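Local coordinates for nisin biosynthesis protein NisC (Lactococcus lactis subsp. lactis, PDB 2G0D) that cyclises the dehydrated precursor of the lantibiotic nisin, using a zinc ion held within an alpha-toroid to form its thioether rings, at residues G79-L93 against V136-L149. Sequence-based numbering, arbitrary orientation.
Sequences GSLYSGAAGIALSIL and VIEGLSGILSYLLL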
ATOM      1  N   GLY A  79     -13.486  -4.311   6.593  1.00 35.37           N
ATOM      2  CA  GLY A  79     -13.552  -3.511   5.381  1.00 33.93           C
ATOM      3  C   GLY A  79     -12.167  -3.192   4.817  1.00 32.74           C
ATOM      4  O   GLY A  79     -12.055  -2.417   3.903  1.00 33.23           O
ATOM      5  N   SER A  80     -11.122  -3.833   5.339  1.00 31.45           N
ATOM      6  CA  SER A  80      -9.741  -3.417   5.126  1.00 30.50           C
ATOM      7  C   SER A  80      -9.231  -3.614   3.688  1.00 29.95           C
ATOM      8  O   SER A  80      -9.695  -4.491   2.970  1.00 30.04           O
ATOM      9  CB  SER A  80      -8.821  -4.129   6.123  1.00 29.76           C
ATOM     10  OG  SER A  80      -8.463  -5.416   5.665  1.00 29.69           O
ATOM     11  N   LEU A  81      -8.279  -2.783   3.285  1.00 30.08           N
ATOM     12  CA  LEU A  81      -7.672  -2.899   1.945  1.00 29.94           C
ATOM     13  C   LEU A  81      -7.079  -4.303   1.694  1.00 29.90           C
ATOM     14  O   LEU A  81      -7.371  -4.919   0.675  1.00 29.62           O
ATOM     15  CB  LEU A  81      -6.604  -1.816   1.715  1.00 29.23           C
ATOM     16  CG  LEU A  81      -5.849  -1.783   0.359  1.00 30.48           C
ATOM     17  CD1 LEU A  81      -6.784  -1.535  -0.838  1.00 28.23           C
ATOM     18  CD2 LEU A  81      -4.743  -0.720   0.345  1.00 30.40           C
ATOM     19  N   TYR A  82      -6.245  -4.794   2.614  1.00 29.64           N
ATOM     20  CA  TYR A  82      -5.494  -6.029   2.360  1.00 29.77           C
ATOM     21  C   TYR A  82      -6.165  -7.313   2.818  1.00 30.25           C
ATOM     22  O   TYR A  82      -5.787  -8.377   2.352  1.00 31.37           O
ATOM     23  CB  TYR A  82      -4.042  -5.934   2.862  1.00 28.99           C
ATOM     24  CG  TYR A  82      -3.141  -5.247   1.847  1.00 28.81           C
ATOM     25  CD1 TYR A  82      -3.087  -3.868   1.765  1.00 26.65           C
ATOM     26  CD2 TYR A  82      -2.359  -5.997   0.951  1.00 27.95           C
ATOM     27  CE1 TYR A  82      -2.282  -3.231   0.819  1.00 26.40           C
ATOM     28  CE2 TYR A  82      -1.561  -5.375  -0.003  1.00 26.16           C
ATOM     29  CZ  TYR A  82      -1.514  -4.003  -0.051  1.00 27.73           C
ATOM     30  OH  TYR A  82      -0.725  -3.390  -0.982  1.00 28.59           O
ATOM     31  N   SER A  83      -7.133  -7.226   3.729  1.00 31.22           N
ATOM     32  CA  SER A  83      -7.866  -8.431   4.188  1.00 31.91           C
ATOM     33  C   SER A  83      -9.371  -8.357   3.980  1.00 31.45           C
ATOM     34  O   SER A  83     -10.042  -9.373   4.104  1.00 32.65           O
ATOM     35  CB  SER A  83      -7.615  -8.715   5.673  1.00 31.57           C
ATOM     36  OG  SER A  83      -6.246  -8.870   5.907  1.00 33.90           O
ATOM     37  N   GLY A  84      -9.906  -7.171   3.704  1.00 30.75           N
ATOM     38  CA  GLY A  84     -11.351  -7.009   3.740  1.00 30.17           C
ATOM     39  C   GLY A  84     -12.010  -6.551   2.459  1.00 29.63           C
ATOM     40  O   GLY A  84     -11.492  -6.777   1.365  1.00 29.35           O
ATOM     41  N   ALA A  85     -13.160  -5.897   2.610  1.00 28.78           N
ATOM     42  CA  ALA A  85     -13.976  -5.475   1.466  1.00 28.58           C
ATOM     43  C   ALA A  85     -13.301  -4.522   0.484  1.00 28.20           C
ATOM     44  O   ALA A  85     -13.551  -4.621  -0.721  1.00 28.97           O
ATOM     45  CB  ALA A  85     -15.339  -4.892   1.944  1.00 28.78           C
ATOM     46  N   ALA A  86     -12.473  -3.588   0.971  1.00 28.12           N
ATOM     47  CA  ALA A  86     -11.812  -2.617   0.069  1.00 27.89           C
ATOM     48  C   ALA A  86     -10.839  -3.293  -0.910  1.00 28.54           C
ATOM     49  O   ALA A  86     -10.763  -2.895  -2.080  1.00 29.14           O
ATOM     50  CB  ALA A  86     -11.132  -1.467   0.844  1.00 27.46           C
ATOM     51  N   GLY A  87     -10.130  -4.330  -0.459  1.00 28.75           N
ATOM     52  CA  GLY A  87      -9.256  -5.110  -1.375  1.00 28.81           C
ATOM     53  C   GLY A  87     -10.037  -5.896  -2.423  1.00 28.94           C
ATOM     54  O   GLY A  87      -9.638  -5.973  -3.588  1.00 29.82           O
ATOM     55  N   ILE A  88     -11.157  -6.485  -2.018  1.00 28.38           N
ATOM     56  CA  ILE A  88     -12.018  -7.195  -2.954  1.00 27.75           C
ATOM     57  C   ILE A  88     -12.613  -6.230  -3.975  1.00 28.10           C
ATOM     58  O   ILE A  88     -12.593  -6.506  -5.190  1.00 28.30           O
ATOM     59  CB  ILE A  88     -13.153  -7.974  -2.230  1.00 28.04           C
ATOM     60  CG1 ILE A  88     -12.562  -8.986  -1.235  1.00 25.41           C
ATOM     61  CG2 ILE A  88     -14.049  -8.665  -3.254  1.00 26.68           C
ATOM     62  CD1 ILE A  88     -13.590  -9.620  -0.271  1.00 28.09           C
ATOM     63  N   ALA A  89     -13.128  -5.093  -3.491  1.00 27.84           N
ATOM     64  CA  ALA A  89     -13.656  -4.052  -4.381  1.00 27.46           C
ATOM     65  C   ALA A  89     -12.596  -3.490  -5.322  1.00 27.48           C
ATOM     66  O   ALA A  89     -12.878  -3.300  -6.508  1.00 28.08           O
ATOM     67  CB  ALA A  89     -14.333  -2.936  -3.590  1.00 26.48           C
ATOM     68  N   LEU A  90     -11.397  -3.194  -4.811  1.00 26.72           N
ATOM     69  CA  LEU A  90     -10.317  -2.735  -5.683  1.00 26.87           C
ATOM     70  C   LEU A  90     -10.049  -3.722  -6.817  1.00 27.23           C
ATOM     71  O   LEU A  90      -9.844  -3.303  -7.983  1.00 27.68           O
ATOM     72  CB  LEU A  90      -9.001  -2.500  -4.901  1.00 27.11           C
ATOM     73  CG  LEU A  90      -7.834  -1.873  -5.701  1.00 25.84           C
ATOM     74  CD1 LEU A  90      -8.148  -0.435  -6.041  1.00 23.39           C
ATOM     75  CD2 LEU A  90      -6.554  -1.978  -4.925  1.00 27.75           C
ATOM     76  N   SER A  91     -10.056  -5.027  -6.490  1.00 26.48           N
ATOM     77  CA  SER A  91      -9.698  -6.055  -7.469  1.00 25.66           C
ATOM     78  C   SER A  91     -10.671  -6.138  -8.674  1.00 27.30           C
ATOM     79  O   SER A  91     -10.289  -6.619  -9.772  1.00 26.29           O
ATOM     80  CB  SER A  91      -9.503  -7.412  -6.792  1.00 26.01           C
ATOM     81  OG  SER A  91     -10.738  -8.029  -6.417  1.00 23.19           O
ATOM     82  N   ILE A  92     -11.909  -5.639  -8.495  1.00 28.05           N
ATOM     83  CA  ILE A  92     -12.907  -5.669  -9.581  1.00 29.23           C
ATOM     84  C   ILE A  92     -13.386  -4.282 -10.034  1.00 29.61           C
ATOM     85  O   ILE A  92     -14.242  -4.157 -10.908  1.00 30.31           O
ATOM     86  CB  ILE A  92     -14.142  -6.554  -9.219  1.00 29.55           C
ATOM     87  CG1 ILE A  92     -14.967  -5.897  -8.095  1.00 30.57           C
ATOM     88  CG2 ILE A  92     -13.713  -7.979  -8.826  1.00 28.92           C
ATOM     89  CD1 ILE A  92     -16.216  -6.690  -7.696  1.00 29.89           C
ATOM     90  N   LEU A  93     -12.852  -3.238  -9.428  1.00 30.08           N
ATOM     91  CA  LEU A  93     -13.329  -1.864  -9.689  1.00 30.15           C
ATOM     92  C   LEU A  93     -13.389  -1.506 -11.192  1.00 30.51           C
ATOM     93  O   LEU A  93     -14.371  -0.907 -11.642  1.00 30.99           O
ATOM     94  CB  LEU A  93     -12.491  -0.834  -8.904  1.00 29.64           C
ATOM     95  CG  LEU A  93     -12.928   0.626  -9.061  1.00 30.01           C
ATOM     96  CD1 LEU A  93     -14.376   0.836  -8.613  1.00 26.86           C
ATOM     97  CD2 LEU A  93     -12.012   1.536  -8.300  1.00 29.88           C
ATOM     98  N   VAL A 136      -2.135   1.306   6.397  1.00 31.36           N
ATOM     99  CA  VAL A 136      -2.430   1.012   4.998  1.00 30.83           C
ATOM    100  C   VAL A 136      -2.993  -0.410   4.874  1.00 30.91           C
ATOM    101  O   VAL A 136      -3.977  -0.649   4.173  1.00 31.42           O
ATOM    102  CB  VAL A 136      -1.148   1.219   4.121  1.00 30.13           C
ATOM    103  CG1 VAL A 136      -1.354   0.660   2.738  1.00 30.26           C
ATOM    104  CG2 VAL A 136      -0.775   2.704   4.086  1.00 27.79           C
ATOM    105  N   ILE A 137      -2.378  -1.350   5.575  1.00 30.73           N
ATOM    106  CA  ILE A 137      -2.683  -2.766   5.365  1.00 31.18           C
ATOM    107  C   ILE A 137      -4.091  -3.163   5.866  1.00 32.15           C
ATOM    108  O   ILE A 137      -4.888  -3.716   5.101  1.00 32.15           O
ATOM    109  CB  ILE A 137      -1.545  -3.653   5.950  1.00 31.78           C
ATOM    110  CG1 ILE A 137      -0.177  -3.183   5.405  1.00 29.53           C
ATOM    111  CG2 ILE A 137      -1.808  -5.157   5.707  1.00 30.21           C
ATOM    112  CD1 ILE A 137       0.004  -3.327   3.860  1.00 28.06           C
ATOM    113  N   GLU A 138      -4.396  -2.850   7.127  1.00 32.56           N
ATOM    114  CA  GLU A 138      -5.694  -3.180   7.720  1.00 33.23           C
ATOM    115  C   GLU A 138      -6.546  -1.967   8.099  1.00 32.95           C
ATOM    116  O   GLU A 138      -7.737  -2.112   8.336  1.00 32.67           O
ATOM    117  CB  GLU A 138      -5.537  -4.109   8.944  1.00 33.44           C
ATOM    118  CG  GLU A 138      -4.804  -5.424   8.639  1.00 36.52           C
ATOM    119  CD  GLU A 138      -5.494  -6.287   7.586  1.00 37.75           C
ATOM    120  OE1 GLU A 138      -6.727  -6.234   7.479  1.00 38.70           O
ATOM    121  OE2 GLU A 138      -4.797  -7.032   6.861  1.00 41.01           O
ATOM    122  N   GLY A 139      -5.949  -0.776   8.152  1.00 32.84           N
ATOM    123  CA  GLY A 139      -6.660   0.389   8.718  1.00 31.33           C
ATOM    124  C   GLY A 139      -7.230   1.380   7.715  1.00 30.58           C
ATOM    125  O   GLY A 139      -7.344   1.093   6.526  1.00 31.00           O
ATOM    126  N   LEU A 140      -7.562   2.564   8.205  1.00 30.27           N
ATOM    127  CA  LEU A 140      -8.378   3.529   7.482  1.00 29.68           C
ATOM    128  C   LEU A 140      -7.651   4.176   6.309  1.00 29.83           C
ATOM    129  O   LEU A 140      -8.299   4.562   5.329  1.00 29.98           O
ATOM    130  CB  LEU A 140      -8.888   4.619   8.440  1.00 29.63           C
ATOM    131  CG  LEU A 140      -9.882   4.216   9.561  1.00 30.46           C
ATOM    132  CD1 LEU A 140     -10.409   5.426  10.328  1.00 30.30           C
ATOM    133  CD2 LEU A 140     -11.058   3.437   9.010  1.00 30.66           C
ATOM    134  N   SER A 141      -6.326   4.327   6.417  1.00 29.37           N
ATOM    135  CA  SER A 141      -5.514   4.921   5.326  1.00 29.43           C
ATOM    136  C   SER A 141      -5.649   4.096   4.030  1.00 28.88           C
ATOM    137  O   SER A 141      -5.941   4.649   2.959  1.00 28.88           O
ATOM    138  CB  SER A 141      -4.035   4.996   5.715  1.00 29.11           C
ATOM    139  OG  SER A 141      -3.817   5.997   6.682  1.00 30.70           O
ATOM    140  N   GLY A 142      -5.450   2.786   4.152  1.00 27.54           N
ATOM    141  CA  GLY A 142      -5.636   1.848   3.045  1.00 27.82           C
ATOM    142  C   GLY A 142      -7.060   1.861   2.488  1.00 28.03           C
ATOM    143  O   GLY A 142      -7.257   1.865   1.282  1.00 27.94           O
ATOM    144  N   ILE A 143      -8.050   1.886   3.369  1.00 28.02           N
ATOM    145  CA  ILE A 143      -9.462   1.980   2.948  1.00 28.15           C
ATOM    146  C   ILE A 143      -9.724   3.263   2.163  1.00 28.22           C
ATOM    147  O   ILE A 143     -10.358   3.216   1.110  1.00 28.48           O
ATOM    148  CB  ILE A 143     -10.432   1.847   4.146  1.00 28.08           C
ATOM    149  CG1 ILE A 143     -10.441   0.399   4.646  1.00 27.83           C
ATOM    150  CG2 ILE A 143     -11.867   2.300   3.772  1.00 29.23           C
ATOM    151  CD1 ILE A 143     -11.276   0.154   5.953  1.00 27.91           C
ATOM    152  N   LEU A 144      -9.213   4.390   2.662  1.00 28.16           N
ATOM    153  CA  LEU A 144      -9.326   5.690   1.982  1.00 27.86           C
ATOM    154  C   LEU A 144      -8.673   5.671   0.588  1.00 28.01           C
ATOM    155  O   LEU A 144      -9.159   6.284  -0.351  1.00 28.14           O
ATOM    156  CB  LEU A 144      -8.747   6.788   2.889  1.00 28.05           C
ATOM    157  CG  LEU A 144      -8.864   8.274   2.489  1.00 28.65           C
ATOM    158  CD1 LEU A 144     -10.318   8.672   2.164  1.00 28.47           C
ATOM    159  CD2 LEU A 144      -8.306   9.141   3.567  1.00 26.84           C
ATOM    160  N   SER A 145      -7.580   4.935   0.450  1.00 28.64           N
ATOM    161  CA  SER A 145      -6.881   4.819  -0.849  1.00 28.62           C
ATOM    162  C   SER A 145      -7.853   4.336  -1.922  1.00 28.47           C
ATOM    163  O   SER A 145      -7.950   4.932  -3.008  1.00 27.83           O
ATOM    164  CB  SER A 145      -5.703   3.849  -0.756  1.00 27.74           C
ATOM    165  OG  SER A 145      -4.933   3.914  -1.949  1.00 30.33           O
ATOM    166  N   TYR A 146      -8.561   3.245  -1.602  1.00 28.26           N
ATOM    167  CA  TYR A 146      -9.632   2.719  -2.442  1.00 27.52           C
ATOM    168  C   TYR A 146     -10.785   3.718  -2.596  1.00 27.96           C
ATOM    169  O   TYR A 146     -11.212   3.991  -3.727  1.00 28.23           O
ATOM    170  CB  TYR A 146     -10.187   1.371  -1.930  1.00 26.97           C
ATOM    171  CG  TYR A 146     -11.511   1.026  -2.598  1.00 25.70           C
ATOM    172  CD1 TYR A 146     -11.556   0.571  -3.921  1.00 23.62           C
ATOM    173  CD2 TYR A 146     -12.716   1.187  -1.921  1.00 25.23           C
ATOM    174  CE1 TYR A 146     -12.775   0.292  -4.551  1.00 23.85           C
ATOM    175  CE2 TYR A 146     -13.948   0.921  -2.544  1.00 25.88           C
ATOM    176  CZ  TYR A 146     -13.972   0.489  -3.865  1.00 24.91           C
ATOM    177  OH  TYR A 146     -15.188   0.206  -4.479  1.00 25.38           O
ATOM    178  N   LEU A 147     -11.282   4.257  -1.480  1.00 27.10           N
ATOM    179  CA  LEU A 147     -12.446   5.182  -1.521  1.00 27.64           C
ATOM    180  C   LEU A 147     -12.242   6.357  -2.456  1.00 27.87           C
ATOM    181  O   LEU A 147     -13.166   6.711  -3.180  1.00 27.90           O
ATOM    182  CB  LEU A 147     -12.871   5.661  -0.116  1.00 27.24           C
ATOM    183  CG  LEU A 147     -13.438   4.562   0.806  1.00 28.11           C
ATOM    184  CD1 LEU A 147     -13.594   5.100   2.246  1.00 26.70           C
ATOM    185  CD2 LEU A 147     -14.764   4.000   0.292  1.00 28.48           C
ATOM    186  N   LEU A 148     -11.013   6.914  -2.483  1.00 27.73           N
ATOM    187  CA  LEU A 148     -10.691   8.093  -3.294  1.00 27.85           C
ATOM    188  C   LEU A 148     -10.736   7.888  -4.821  1.00 29.06           C
ATOM    189  O   LEU A 148     -10.715   8.862  -5.591  1.00 29.21           O
ATOM    190  CB  LEU A 148      -9.349   8.706  -2.865  1.00 28.11           C
ATOM    191  CG  LEU A 148      -9.394   9.374  -1.482  1.00 27.83           C
ATOM    192  CD1 LEU A 148      -7.979   9.598  -0.974  1.00 28.47           C
ATOM    193  CD2 LEU A 148     -10.192  10.704  -1.493  1.00 25.16           C
ATOM    194  N   LEU A 149     -10.841   6.639  -5.246  1.00 29.20           N
ATOM    195  CA  LEU A 149     -11.105   6.301  -6.643  1.00 29.71           C
ATOM    196  C   LEU A 149     -12.588   6.399  -7.020  1.00 30.43           C
ATOM    197  O   LEU A 149     -12.912   6.345  -8.196  1.00 30.52           O
ATOM    198  CB  LEU A 149     -10.637   4.863  -6.930  1.00 28.87           C
ATOM    199  CG  LEU A 149      -9.123   4.587  -6.905  1.00 28.50           C
ATOM    200  CD1 LEU A 149      -8.915   3.082  -7.045  1.00 26.70           C
ATOM    201  CD2 LEU A 149      -8.384   5.384  -8.030  1.00 23.63           C
TER
HETATM  202  O   HOH W   1      -6.861  -1.051   5.048  1.00 30.98           O
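Two neighbouring inner helices of the LanC alpha-toroid, 85-92 and 140-147, meet here together with the loops leading into their N-termini, each ending in a glycine N-cap (Gly84, Gly139); the short axes run 26° from parallel, 9.4 Å apart. Between the loops, the Glu138 carboxylate takes two serine hydroxyls: Ser80 OG donates to Glu138 OE1 (2.6 Å) from above the carboxylate plane, Ser83 OG to Glu138 OE2 (2.5 Å) on the syn side. The Glu138 chain, bent at chi2 (-60°), carries its end back to these serines. Ser80 OG also accepts from Ser83 N, an ST motif. Alongside, Tyr82 N bonds Ile137 O (3.0 Å), and Ile137 CD1 lies over one face of the Tyr82 ring, 4.0 Å from its centroid, a CH-pi contact. The Ile137 side chain is about 7 Å from the zinc ion bound by Cys278, Cys324 and His325. Leu81 N donates to a water (2.8 Å) that also lies within bonding distance of Val136 O and Gly139 O. Leu81 CD2 packs on Gly142, Ile143 CG1 on Gly79 O. A chi1 of 166° turns the Tyr146 ring across to helix 85-92: Ala86 O lies over one face, Ala89 CB approaches CZ obliquely (3.5 Å), and Asn110 bonds the hydroxyl. Leu93 CD2 and Leu149 CD1 meet beyond it. Direct hydrogen bonds thus lie between the loops, while apolar contacts run the whole length; the hydroxyls grip both Glu138 oxygens, one on each, fixing the carboxylate's turn.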